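Local coordinates for putative O-GlcNAcase nagJ (Clostridium perfringens, PDB 6PV5), which probably hydrolyses terminal N-acetylhexosamine residues from glycans, as a family 84 glycoside hydrolase whose catalytic barrel and flanking domains are held in this piece, at residues 279-284 with 318-323; 297-302 with 323-328; 225-230 with 243-248; 373-378 with 385-390; 191-196 with 203-208. All blocks are in the same frame, centred on the assembly; numbering follows the deposited sequence.

Interaction 1. Residues 279-284 with 318-323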
# COMPACT_ATOMS: atom_id res chain seq x y z
N ALA A 279 36.42 11.14 7.02
CA ALA A 279 35.62 11.94 7.94
C ALA A 279 34.13 11.70 7.70
O ALA A 279 33.38 11.36 8.63
CB ALA A 279 35.97 13.41 7.81
N ASP A 280 33.72 11.84 6.43
CA ASP A 280 32.33 11.63 6.03
C ASP A 280 31.90 10.22 6.41
O ASP A 280 30.81 10.05 6.95
CB ASP A 280 32.09 12.01 4.57
CG ASP A 280 31.80 13.49 4.42
OD1 ASP A 280 31.47 14.13 5.44
OD2 ASP A 280 31.92 14.00 3.28
N PHE A 281 32.78 9.23 6.22
CA PHE A 281 32.44 7.87 6.62
C PHE A 281 32.25 7.75 8.13
O PHE A 281 31.40 6.98 8.59
CB PHE A 281 33.41 6.82 6.05
CG PHE A 281 32.85 5.43 6.22
CD1 PHE A 281 33.05 4.72 7.39
CD2 PHE A 281 32.01 4.88 5.25
CE1 PHE A 281 32.47 3.47 7.58
CE2 PHE A 281 31.42 3.64 5.44
CZ PHE A 281 31.64 2.95 6.61
N LYS A 282 33.07 8.46 8.92
CA LYS A 282 32.96 8.41 10.37
C LYS A 282 31.65 9.08 10.81
O LYS A 282 30.92 8.57 11.65
CB LYS A 282 34.20 9.03 11.04
N ALA A 283 31.36 10.23 10.18
CA ALA A 283 30.08 10.91 10.35
C ALA A 283 28.93 9.93 10.17
O ALA A 283 28.05 9.85 11.03
CB ALA A 283 30.00 12.08 9.39
N LEU A 284 28.98 9.14 9.08
CA LEU A 284 27.93 8.20 8.73
C LEU A 284 27.78 7.15 9.82
O LEU A 284 26.66 6.87 10.28
CB LEU A 284 28.24 7.57 7.37
CG LEU A 284 27.28 6.48 6.87
CD1 LEU A 284 25.84 6.98 6.78
CD2 LEU A 284 27.74 5.97 5.50
N LEU A 318 28.65 1.68 0.69
CA LEU A 318 27.62 0.75 1.14
C LEU A 318 28.22 -0.54 1.71
O LEU A 318 27.69 -1.08 2.69
CB LEU A 318 26.65 0.41 -0.01
CG LEU A 318 25.69 1.52 -0.49
CD1 LEU A 318 24.85 1.01 -1.66
CD2 LEU A 318 24.76 1.97 0.63
N ASN A 319 29.23 -1.10 1.04
CA ASN A 319 29.82 -2.37 1.48
C ASN A 319 30.54 -2.18 2.83
O ASN A 319 30.39 -3.00 3.73
CB ASN A 319 30.84 -2.94 0.48
CG ASN A 319 30.29 -3.28 -0.89
OD1 ASN A 319 29.12 -3.65 -1.04
ND2 ASN A 319 31.13 -3.19 -1.89
N ARG A 320 31.26 -1.07 2.96
CA ARG A 320 31.93 -0.73 4.20
C ARG A 320 30.92 -0.56 5.33
O ARG A 320 31.12 -1.12 6.41
CB ARG A 320 32.79 0.52 4.02
CG ARG A 320 33.96 0.60 5.00
CD ARG A 320 34.69 1.92 4.85
NE ARG A 320 35.41 2.25 6.07
CZ ARG A 320 36.14 3.35 6.22
NH1 ARG A 320 36.25 4.21 5.23
NH2 ARG A 320 36.75 3.59 7.37
N PHE A 321 29.81 0.16 5.06
CA PHE A 321 28.80 0.40 6.07
C PHE A 321 28.19 -0.93 6.50
O PHE A 321 27.94 -1.15 7.68
CB PHE A 321 27.73 1.39 5.59
CG PHE A 321 26.70 1.75 6.64
CD1 PHE A 321 26.88 2.84 7.47
CD2 PHE A 321 25.57 0.97 6.82
CE1 PHE A 321 25.94 3.17 8.43
CE2 PHE A 321 24.62 1.30 7.78
CZ PHE A 321 24.81 2.40 8.59
N ASN A 322 27.95 -1.79 5.50
CA ASN A 322 27.36 -3.10 5.73
C ASN A 322 28.31 -3.95 6.59
O ASN A 322 27.87 -4.70 7.47
CB ASN A 322 27.13 -3.77 4.37
CG ASN A 322 26.34 -5.06 4.45
OD1 ASN A 322 25.27 -5.11 5.06
ND2 ASN A 322 26.81 -6.08 3.76
N LYS A 323 29.62 -3.81 6.32
CA LYS A 323 30.66 -4.60 6.97
C LYS A 323 30.92 -4.08 8.38
O LYS A 323 30.91 -4.85 9.33
CB LYS A 323 31.93 -4.61 6.10
CG LYS A 323 33.03 -5.55 6.59
CD LYS A 323 34.30 -5.47 5.77
CE LYS A 323 35.43 -6.34 6.29
NZ LYS A 323 36.00 -5.82 7.56
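F281 and R320 both hold CG anti to the backbone N (chi1 -167° in F281), which turns the two side chains toward each other. The arginine then runs extended from CG to NE and lays CD and the guanidinium over one face of the phenylalanine ring. CD sits over the ring centre, 3.7 Å from the centroid of F281, in a CH-pi contact. The guanidinium follows, flat on the ring, with the two planes only 6° apart. R320 CZ lies 4.0 Å from the F281 centroid, so the stack is also a cation-pi pair. NE makes the nearest approach, 3.5 Å to F281 CE1. Salt bridges from R320 NH1 to E278 and from R320 NE to E324 probably limit its rotation on the ring. At the edge of the F281 ring, close to its plane, F281 CZ comes 3.7 Å from the backbone N of F321. Deeper in, L284 meets F321 at about a right angle, with L284 CG 3.7 Å from F321 CD1. The contact thus runs from the partly exposed R320 on a buried ring to a buried apolar pair. Segments 279-284 and 318-323 belong to helices 274-294 and 311-326, whose local axes cross at -43° and come within 11.4 Å at closest. Both helices lie outside the parallel barrel, and L284, L318 and F321 rest on I301 of strand 298-302.

Interaction 2. Residues 297-302 with 323-328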
# COMPACT_ATOMS: atom_id res chain seq x y z
N ARG A 297 16.67 -0.39 14.11
CA ARG A 297 17.27 -1.65 13.72
C ARG A 297 17.29 -1.86 12.19
O ARG A 297 17.78 -2.89 11.73
CB ARG A 297 16.50 -2.80 14.38
CG ARG A 297 16.56 -2.82 15.91
CD ARG A 297 17.96 -3.09 16.45
NE ARG A 297 18.06 -3.09 17.90
CZ ARG A 297 18.29 -2.01 18.65
NH1 ARG A 297 18.45 -0.83 18.09
NH2 ARG A 297 18.36 -2.12 19.97
N SER A 298 16.72 -0.93 11.38
CA SER A 298 16.76 -1.06 9.93
C SER A 298 17.19 0.26 9.29
O SER A 298 16.68 1.32 9.67
CB SER A 298 15.45 -1.49 9.35
OG SER A 298 15.12 -2.83 9.69
N PHE A 299 18.09 0.18 8.31
CA PHE A 299 18.69 1.36 7.72
C PHE A 299 18.66 1.25 6.19
O PHE A 299 18.65 0.15 5.62
CB PHE A 299 20.14 1.52 8.17
CG PHE A 299 20.33 1.62 9.66
CD1 PHE A 299 20.21 0.50 10.47
CD2 PHE A 299 20.59 2.84 10.26
CE1 PHE A 299 20.36 0.59 11.84
CE2 PHE A 299 20.74 2.93 11.63
CZ PHE A 299 20.61 1.81 12.42
N ALA A 300 18.67 2.41 5.54
CA ALA A 300 18.75 2.47 4.09
C ALA A 300 19.63 3.65 3.75
O ALA A 300 19.55 4.68 4.41
CB ALA A 300 17.36 2.61 3.49
N ILE A 301 20.49 3.46 2.76
CA ILE A 301 21.25 4.57 2.22
C ILE A 301 20.82 4.73 0.76
O ILE A 301 20.94 3.78 -0.03
CB ILE A 301 22.77 4.34 2.36
CG1 ILE A 301 23.17 3.98 3.79
CG2 ILE A 301 23.52 5.55 1.84
CD1 ILE A 301 24.66 3.77 3.97
N LEU A 302 20.37 5.93 0.41
CA LEU A 302 19.74 6.20 -0.88
C LEU A 302 20.69 7.02 -1.74
O LEU A 302 21.29 7.97 -1.23
CB LEU A 302 18.46 7.00 -0.58
CG LEU A 302 17.15 6.23 -0.35
CD1 LEU A 302 17.28 4.88 0.34
CD2 LEU A 302 16.09 7.08 0.32
N LYS A 323 29.62 -3.81 6.32
CA LYS A 323 30.66 -4.60 6.97
C LYS A 323 30.92 -4.08 8.38
O LYS A 323 30.91 -4.85 9.33
CB LYS A 323 31.93 -4.61 6.10
CG LYS A 323 33.03 -5.55 6.59
CD LYS A 323 34.30 -5.47 5.77
CE LYS A 323 35.43 -6.34 6.29
NZ LYS A 323 36.00 -5.82 7.56
N GLU A 324 31.13 -2.76 8.50
CA GLU A 324 31.66 -2.14 9.71
C GLU A 324 30.56 -1.66 10.66
O GLU A 324 30.86 -1.27 11.79
CB GLU A 324 32.66 -1.05 9.35
CG GLU A 324 33.79 -1.54 8.45
CD GLU A 324 34.91 -0.57 8.14
OE1 GLU A 324 34.77 0.64 8.41
OE2 GLU A 324 35.93 -1.02 7.58
N PHE A 325 29.28 -1.72 10.23
CA PHE A 325 28.14 -1.34 11.06
C PHE A 325 27.10 -2.46 11.08
O PHE A 325 26.87 -3.07 12.11
CB PHE A 325 27.57 0.04 10.70
CG PHE A 325 26.42 0.46 11.59
CD1 PHE A 325 26.64 1.19 12.75
CD2 PHE A 325 25.12 0.04 11.32
CE1 PHE A 325 25.59 1.52 13.59
CE2 PHE A 325 24.07 0.36 12.16
CZ PHE A 325 24.30 1.12 13.29
N ILE A 326 26.47 -2.74 9.92
CA ILE A 326 25.32 -3.63 9.89
C ILE A 326 25.61 -4.96 10.59
O ILE A 326 24.86 -5.36 11.48
CB ILE A 326 24.82 -3.90 8.45
CG1 ILE A 326 24.26 -2.63 7.77
CG2 ILE A 326 23.82 -5.05 8.44
CD1 ILE A 326 22.90 -2.19 8.25
N LYS A 327 26.64 -5.68 10.14
CA LYS A 327 26.77 -7.08 10.55
C LYS A 327 27.20 -7.23 12.01
O LYS A 327 26.93 -8.28 12.59
CB LYS A 327 27.69 -7.85 9.62
CG LYS A 327 28.99 -7.13 9.27
CD LYS A 327 29.87 -7.94 8.33
CE LYS A 327 31.03 -8.64 9.03
NZ LYS A 327 32.13 -7.69 9.35
N ASN A 328 27.85 -6.21 12.59
CA ASN A 328 28.35 -6.27 13.97
C ASN A 328 27.35 -5.76 15.00
O ASN A 328 27.55 -5.98 16.19
CB ASN A 328 29.63 -5.45 14.18
CG ASN A 328 30.83 -6.02 13.45
OD1 ASN A 328 30.89 -7.23 13.20
ND2 ASN A 328 31.77 -5.16 13.09
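F299 and F325 form the aromatic part of this contact, a T-shaped pair. The edge of F325 points at one face of F299, with centroids 5.2 Å apart and planes at 76°. The touching atoms are few. F325 CE2 approaches F299 CE1 to 3.7 Å and lies above the ring, offset toward its rim. F325 CZ adds a contact of 3.9 Å to F299 CZ. F325 holds CG anti to its backbone N (chi1 -178°), and this carries the ring edge inward from the helix.

The aliphatic part is slighter. I326 CD1 stands 4.4 Å from F299 CD1, obliquely to the ring. The CB of I326 leaves its backbone across the line to the strand, and the end of the chain bends back toward F299.

Polar bonding takes place on the outer side, within segment 323-328. Residues 323-326 form a wider pi-type turn, and K327 NZ donates to K323 O at 3.1 Å.

The contact joins strand 298-302 to helix 311-326, within one beta-alpha-beta unit of the barrel. A288 of helix 274-294 touches both phenylalanines, and V332 touches F299 and I326. No hydrogen bond crosses between the two segments. Strand and helix are therefore joined here by dispersion and by the weak electrostatics of ring hydrogens set against a pi face, in a buried apolar layer.

Interaction 3. Residues 225-230 with 243-248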
# COMPACT_ATOMS: atom_id res chain seq x y z
N LYS A 225 11.27 13.87 2.62
CA LYS A 225 12.12 14.73 1.82
C LYS A 225 12.44 16.02 2.55
O LYS A 225 13.51 16.59 2.34
CB LYS A 225 11.51 15.00 0.44
CG LYS A 225 11.87 13.93 -0.59
CD LYS A 225 10.93 13.83 -1.76
CE LYS A 225 11.10 12.53 -2.52
NZ LYS A 225 12.40 12.47 -3.23
N SER A 226 11.52 16.47 3.42
CA SER A 226 11.65 17.78 4.04
C SER A 226 12.37 17.70 5.38
O SER A 226 12.70 18.74 5.94
CB SER A 226 10.30 18.44 4.18
OG SER A 226 9.50 17.72 5.10
N ASP A 227 12.57 16.49 5.93
CA ASP A 227 13.30 16.35 7.18
C ASP A 227 14.81 16.43 6.93
O ASP A 227 15.44 15.47 6.48
CB ASP A 227 12.91 15.10 7.98
CG ASP A 227 13.70 14.96 9.27
OD1 ASP A 227 14.66 15.75 9.46
OD2 ASP A 227 13.35 14.08 10.10
N PRO A 228 15.48 17.55 7.30
CA PRO A 228 16.87 17.77 6.92
C PRO A 228 17.90 16.79 7.49
O PRO A 228 18.97 16.65 6.92
CB PRO A 228 17.14 19.23 7.36
CG PRO A 228 16.18 19.43 8.52
CD PRO A 228 14.94 18.64 8.14
N TYR A 229 17.55 16.10 8.58
CA TYR A 229 18.44 15.18 9.28
C TYR A 229 18.50 13.84 8.56
O TYR A 229 19.25 12.94 8.94
CB TYR A 229 18.02 15.03 10.74
CG TYR A 229 18.20 16.32 11.50
CD1 TYR A 229 17.15 17.21 11.65
CD2 TYR A 229 19.44 16.69 12.00
CE1 TYR A 229 17.31 18.43 12.30
CE2 TYR A 229 19.63 17.90 12.65
CZ TYR A 229 18.56 18.77 12.80
OH TYR A 229 18.72 19.96 13.45
N HIS A 230 17.68 13.69 7.52
CA HIS A 230 17.80 12.49 6.72
C HIS A 230 18.70 12.81 5.53
O HIS A 230 19.19 11.88 4.89
CB HIS A 230 16.41 11.90 6.40
CG HIS A 230 16.07 12.05 4.96
ND1 HIS A 230 15.90 13.29 4.36
CD2 HIS A 230 15.96 11.13 3.97
CE1 HIS A 230 15.67 13.13 3.08
NE2 HIS A 230 15.70 11.81 2.81
N LEU A 243 13.59 13.89 19.91
CA LEU A 243 13.82 12.51 20.33
C LEU A 243 12.52 11.80 20.71
O LEU A 243 12.30 10.65 20.33
CB LEU A 243 14.83 12.51 21.49
N ASP A 244 11.66 12.48 21.48
CA ASP A 244 10.42 11.87 21.94
C ASP A 244 9.51 11.59 20.75
O ASP A 244 8.72 10.65 20.77
CB ASP A 244 9.70 12.79 22.94
CG ASP A 244 10.26 12.74 24.35
OD1 ASP A 244 11.20 11.94 24.59
OD2 ASP A 244 9.74 13.49 25.20
N ARG A 245 9.64 12.43 19.72
CA ARG A 245 8.87 12.29 18.49
C ARG A 245 9.26 10.98 17.80
O ARG A 245 8.41 10.16 17.46
CB ARG A 245 9.10 13.54 17.62
CG ARG A 245 8.45 13.48 16.25
CD ARG A 245 8.68 14.75 15.45
NE ARG A 245 9.94 14.90 14.74
CZ ARG A 245 10.36 14.12 13.73
NH1 ARG A 245 9.64 13.08 13.34
NH2 ARG A 245 11.51 14.38 13.14
N MET A 246 10.57 10.76 17.68
CA MET A 246 11.11 9.63 16.94
C MET A 246 10.88 8.32 17.70
O MET A 246 10.49 7.32 17.09
CB MET A 246 12.59 9.86 16.63
CG MET A 246 12.84 10.97 15.61
SD MET A 246 12.22 10.62 13.91
CE MET A 246 12.73 8.91 13.76
N LYS A 247 11.02 8.34 19.04
CA LYS A 247 10.91 7.14 19.86
C LYS A 247 9.49 6.60 19.80
O LYS A 247 9.26 5.38 19.77
CB LYS A 247 11.27 7.43 21.33
N GLU A 248 8.53 7.53 19.81
CA GLU A 248 7.13 7.16 19.73
C GLU A 248 6.88 6.42 18.41
O GLU A 248 6.27 5.35 18.39
CB GLU A 248 6.28 8.40 19.98
CG GLU A 248 4.80 8.09 20.07
CD GLU A 248 3.90 9.28 20.36
OE1 GLU A 248 4.23 10.41 19.90
OE2 GLU A 248 2.86 9.08 21.04
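D227 OD2 is gripped by several groups. The hydroxyls of Y238 and Y222 hydrogen-bond to it, Y238 being the strongest partner. Across the contact, R245 NH2 adds only a loose salt bridge to D227 OD2 at 3.6 Å. The aspartate and arginine come from opposite directions. D227 OD2 lies at the edge of the guanidinium, near its plane, but the carboxylate and guanidinium planes are 67° apart. R245 starts out extended and bends at chi3 (82°), which turns its tip toward the loop. R245 NH1 hydrogen-bonds Y222 OH, so the tyrosine is shared by both charged groups.

Segment 225-230 follows strand 219-222 of the barrel, and segment 243-248 opens the next helix, 243-255. The loop is shaped by an Asx turn: Y229 N donates to D227 OD1 at 3.0 Å, from above the carboxylate plane. D227 therefore uses one oxygen for its own loop and the other for the helix and the tyrosines. Its backbone O takes two further bonds, from H230 N at 3.0 Å and from H230 ND1 at 3.1 Å. These two donors reach D227 O from opposite faces of its plane. The second bond lies in the imidazole plane and probably fixes the rotation of the H230 ring.

Interaction 4. Residues 373-378 with 385-390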
# COMPACT_ATOMS: atom_id res chain seq x y z
N THR A 373 12.27 1.00 -9.61
CA THR A 373 10.88 1.42 -9.77
C THR A 373 10.16 0.66 -10.88
O THR A 373 8.96 0.86 -11.07
CB THR A 373 10.81 2.94 -9.98
OG1 THR A 373 11.57 3.25 -11.16
CG2 THR A 373 11.32 3.74 -8.79
N GLY A 374 10.88 -0.23 -11.58
CA GLY A 374 10.34 -0.87 -12.79
C GLY A 374 10.98 -0.25 -14.02
O GLY A 374 12.00 0.42 -13.91
N ASN A 375 10.37 -0.43 -15.20
CA ASN A 375 11.03 0.03 -16.42
C ASN A 375 11.17 1.55 -16.43
O ASN A 375 12.12 2.07 -16.98
CB ASN A 375 10.32 -0.39 -17.71
CG ASN A 375 10.29 -1.90 -17.92
OD1 ASN A 375 11.03 -2.63 -17.27
ND2 ASN A 375 9.45 -2.36 -18.81
N ASP A 376 10.20 2.24 -15.83
CA ASP A 376 10.20 3.70 -15.78
C ASP A 376 10.16 4.18 -14.34
O ASP A 376 9.94 3.40 -13.42
CB ASP A 376 8.97 4.22 -16.53
CG ASP A 376 8.96 3.65 -17.94
OD1 ASP A 376 9.84 4.04 -18.76
OD2 ASP A 376 8.12 2.77 -18.18
N VAL A 377 10.32 5.50 -14.16
CA VAL A 377 10.05 6.14 -12.89
C VAL A 377 8.63 5.85 -12.42
O VAL A 377 8.42 5.46 -11.27
CB VAL A 377 10.38 7.64 -12.97
CG1 VAL A 377 10.18 8.32 -11.61
CG2 VAL A 377 11.80 7.82 -13.47
N ILE A 378 7.65 6.05 -13.31
CA ILE A 378 6.27 5.66 -13.04
C ILE A 378 5.81 4.74 -14.18
O ILE A 378 5.37 5.22 -15.21
CB ILE A 378 5.35 6.90 -12.89
CG1 ILE A 378 5.94 7.99 -11.99
CG2 ILE A 378 3.95 6.50 -12.39
CD1 ILE A 378 5.61 9.39 -12.46
N LEU A 385 6.96 -10.00 -15.03
CA LEU A 385 8.03 -10.88 -14.59
C LEU A 385 9.29 -10.65 -15.41
O LEU A 385 10.38 -10.59 -14.85
CB LEU A 385 7.61 -12.36 -14.66
CG LEU A 385 8.61 -13.37 -14.10
CD1 LEU A 385 8.99 -13.05 -12.67
CD2 LEU A 385 8.02 -14.78 -14.15
N GLU A 386 9.13 -10.48 -16.73
CA GLU A 386 10.30 -10.32 -17.59
C GLU A 386 11.01 -9.00 -17.30
O GLU A 386 12.23 -8.98 -17.32
CB GLU A 386 9.93 -10.46 -19.07
N ASP A 387 10.28 -7.89 -17.08
CA ASP A 387 10.91 -6.64 -16.63
C ASP A 387 11.81 -6.87 -15.41
O ASP A 387 12.91 -6.33 -15.33
CB ASP A 387 9.89 -5.60 -16.16
CG ASP A 387 8.93 -5.08 -17.22
OD1 ASP A 387 9.32 -5.07 -18.40
OD2 ASP A 387 7.79 -4.68 -16.85
N ALA A 388 11.31 -7.61 -14.41
CA ALA A 388 12.02 -7.79 -13.16
C ALA A 388 13.22 -8.73 -13.36
O ALA A 388 14.29 -8.49 -12.80
CB ALA A 388 11.08 -8.37 -12.14
N LYS A 389 13.01 -9.77 -14.18
CA LYS A 389 14.05 -10.72 -14.52
C LYS A 389 15.26 -10.00 -15.12
O LYS A 389 16.39 -10.27 -14.75
CB LYS A 389 13.50 -11.79 -15.47
CG LYS A 389 14.48 -12.89 -15.86
CD LYS A 389 14.35 -14.13 -15.00
CE LYS A 389 15.05 -15.34 -15.61
NZ LYS A 389 15.23 -16.41 -14.61
N LYS A 390 15.00 -9.06 -16.03
CA LYS A 390 16.08 -8.37 -16.70
C LYS A 390 16.94 -7.62 -15.68
O LYS A 390 18.13 -7.46 -15.87
CB LYS A 390 15.54 -7.46 -17.81
CG LYS A 390 16.63 -6.75 -18.61
CD LYS A 390 16.12 -6.02 -19.83
CE LYS A 390 17.25 -5.64 -20.77
NZ LYS A 390 16.87 -4.53 -21.68
O HOH W 1 8.02 -1.95 -15.56
O HOH W 2 12.47 -2.97 -14.98
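N375 and D387 make the tight part of this contact with one short bond. N375 ND2 donates to D387 OD1 at 2.7 Å, with an N-H...O angle of 152°. The acceptor lies near the amide plane of N375, but the donor comes from well above the carboxylate plane. The two flat groups stand 76° apart, so amide and carboxylate do not pair side by side. Both residues hold CG anti to their carbonyl carbon (chi1 -64° in each), and the side chains cross at about a right angle.

On the looser side two waters bridge the segments. One water accepts from N375 N and donates to D387 OD2, at 3.0 Å from that oxygen. A second donates to N375 OD1 at 2.7 Å and, weakly, to D387 O. The two residues are thus tied by one direct bond and two water bridges, one of them weak, each using one backbone atom, in a partly exposed place. D387 OD2 also accepts from S384 N, just before the helix. In the loop, T373 OG1 donates to D376 O at 2.8 Å.

Segment 373-378 follows strand 369-372, and segment 385-390 opens helix 385-395. A loop residue held by the first turn of the following helix in this way belongs to a strand-to-helix connection of the (beta/alpha)8 barrel.

Interaction 5. Residues 191-196 with 203-208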
# COMPACT_ATOMS: atom_id res chain seq x y z
N VAL A 191 5.65 0.56 3.25
CA VAL A 191 5.26 1.85 2.73
C VAL A 191 6.46 2.76 2.94
O VAL A 191 7.06 2.70 4.00
CB VAL A 191 3.99 2.36 3.44
CG1 VAL A 191 3.59 3.77 3.02
CG2 VAL A 191 2.84 1.39 3.28
N VAL A 192 6.81 3.55 1.92
CA VAL A 192 7.85 4.57 2.07
C VAL A 192 7.16 5.93 2.07
O VAL A 192 6.30 6.19 1.23
CB VAL A 192 8.94 4.50 0.98
CG1 VAL A 192 8.37 4.55 -0.45
CG2 VAL A 192 10.03 5.57 1.20
N GLU A 193 7.52 6.79 3.02
CA GLU A 193 7.17 8.20 2.91
C GLU A 193 8.08 8.88 1.90
O GLU A 193 9.00 9.61 2.26
CB GLU A 193 7.18 8.87 4.29
CG GLU A 193 6.48 10.22 4.30
CD GLU A 193 6.18 10.89 5.64
OE1 GLU A 193 6.16 12.12 5.67
OE2 GLU A 193 5.92 10.17 6.63
N GLY A 194 7.80 8.69 0.61
CA GLY A 194 8.72 9.18 -0.40
C GLY A 194 8.12 10.20 -1.36
O GLY A 194 8.69 10.44 -2.41
N PHE A 195 7.00 10.84 -1.01
CA PHE A 195 6.44 11.89 -1.86
C PHE A 195 7.10 13.23 -1.55
O PHE A 195 7.54 13.45 -0.41
CB PHE A 195 4.94 12.06 -1.60
CG PHE A 195 4.58 12.00 -0.14
CD1 PHE A 195 4.72 13.13 0.66
CD2 PHE A 195 4.18 10.81 0.44
CE1 PHE A 195 4.41 13.07 2.01
CE2 PHE A 195 3.90 10.76 1.79
CZ PHE A 195 4.04 11.88 2.57
N TYR A 196 7.17 14.12 -2.56
CA TYR A 196 7.35 15.55 -2.32
C TYR A 196 6.03 16.19 -1.89
O TYR A 196 4.94 15.65 -2.11
CB TYR A 196 8.19 16.27 -3.40
CG TYR A 196 7.83 16.14 -4.86
CD1 TYR A 196 6.84 16.93 -5.44
CD2 TYR A 196 8.56 15.32 -5.72
CE1 TYR A 196 6.54 16.85 -6.80
CE2 TYR A 196 8.27 15.22 -7.08
CZ TYR A 196 7.25 15.99 -7.63
OH TYR A 196 6.93 15.90 -8.96
N GLU A 203 0.57 12.37 14.08
CA GLU A 203 -0.66 11.59 14.22
C GLU A 203 -0.88 10.71 12.98
O GLU A 203 -1.26 9.55 13.12
CB GLU A 203 -1.88 12.50 14.49
N GLU A 204 -0.62 11.25 11.79
CA GLU A 204 -0.82 10.46 10.56
C GLU A 204 0.14 9.27 10.53
O GLU A 204 -0.26 8.13 10.33
CB GLU A 204 -0.71 11.37 9.34
CG GLU A 204 -1.87 12.35 9.23
CD GLU A 204 -1.77 13.40 8.14
OE1 GLU A 204 -0.66 13.92 7.87
OE2 GLU A 204 -2.83 13.69 7.54
N ARG A 205 1.42 9.54 10.81
CA ARG A 205 2.44 8.50 10.83
C ARG A 205 2.08 7.37 11.77
O ARG A 205 2.10 6.20 11.36
CB ARG A 205 3.79 9.13 11.15
CG ARG A 205 4.33 9.89 9.96
CD ARG A 205 5.58 10.60 10.39
NE ARG A 205 6.10 11.27 9.23
CZ ARG A 205 6.88 12.33 9.29
NH1 ARG A 205 7.31 12.87 8.17
NH2 ARG A 205 7.24 12.84 10.47
N LEU A 206 1.67 7.72 13.00
CA LEU A 206 1.32 6.73 14.00
C LEU A 206 0.09 5.97 13.53
O LEU A 206 -0.02 4.76 13.70
CB LEU A 206 1.03 7.42 15.33
CG LEU A 206 2.26 8.00 16.05
CD1 LEU A 206 1.84 8.83 17.26
CD2 LEU A 206 3.22 6.89 16.46
N ASP A 207 -0.85 6.74 12.96
CA ASP A 207 -2.07 6.13 12.44
C ASP A 207 -1.70 5.17 11.31
O ASP A 207 -2.17 4.05 11.27
CB ASP A 207 -3.05 7.23 12.01
CG ASP A 207 -4.27 6.66 11.33
OD1 ASP A 207 -5.04 5.96 12.00
OD2 ASP A 207 -4.41 6.88 10.12
N GLN A 208 -0.80 5.59 10.41
CA GLN A 208 -0.38 4.70 9.33
C GLN A 208 0.27 3.42 9.87
O GLN A 208 -0.09 2.30 9.47
CB GLN A 208 0.53 5.45 8.35
CG GLN A 208 -0.24 6.43 7.49
CD GLN A 208 -0.83 5.84 6.22
OE1 GLN A 208 -0.41 4.78 5.75
NE2 GLN A 208 -1.81 6.54 5.66
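E193 and R205 meet in a salt bridge with two hydrogen bonds. R205 grips side-on: NE donates to E193 OE2 at 2.8 Å, and NH1 donates to E193 OE1 at 2.9 Å. Both bonds are fairly straight, near 164°. The carboxylate sits at the edge of the guanidinium, near its plane. The two planes are still turned 38° apart. OE2 is met on its syn side, whereas OE1 is met from above the carboxylate plane.

Next come the groups that hold the pair in place. E193 OE2 also accepts from Y220 OH, and OE1 accepts from W200 N, so each oxygen takes a second bond. Y220 and Y222 of strand 219-222 touch the arginine, as does L249 of helix 243-255. R205 extends from CG to NE and reaches across from helix 202-214. E193 follows strand 188-192 and is the centre of an inverse gamma turn. Its CG is anti to the backbone N (chi1 -165°), which sends the carboxylate toward that helix.

The contact lies within the first beta-alpha-beta unit of the barrel. Both charges are buried, and four hydrogen bonds to the carboxylate help pay for that burial. Such surroundings would be expected to favour a charged glutamate.

Overall arrangement
All five contacts lie in the catalytic (beta/alpha)8 barrel. From the N terminus, interaction 5 closes first, joining the end of strand 188-192 to helix 202-214. Interaction 3 follows, closing the loop between strand 219-222 and helix 243-255. These two touch through packing of K225 on G194 and F195 and of E248 on L206. Interactions 1 and 2 then cross, because their segments alternate along the chain. Interaction 1 closes over 33 residues between its segments, interaction 2 over 20. They share K323 and tie helices 274-294 and 311-326 to strand 298-302. Interaction 4 comes last, closing the loop before helix 385-395, and its centre lies about 30 Å from that of interaction 1. None is nested in another.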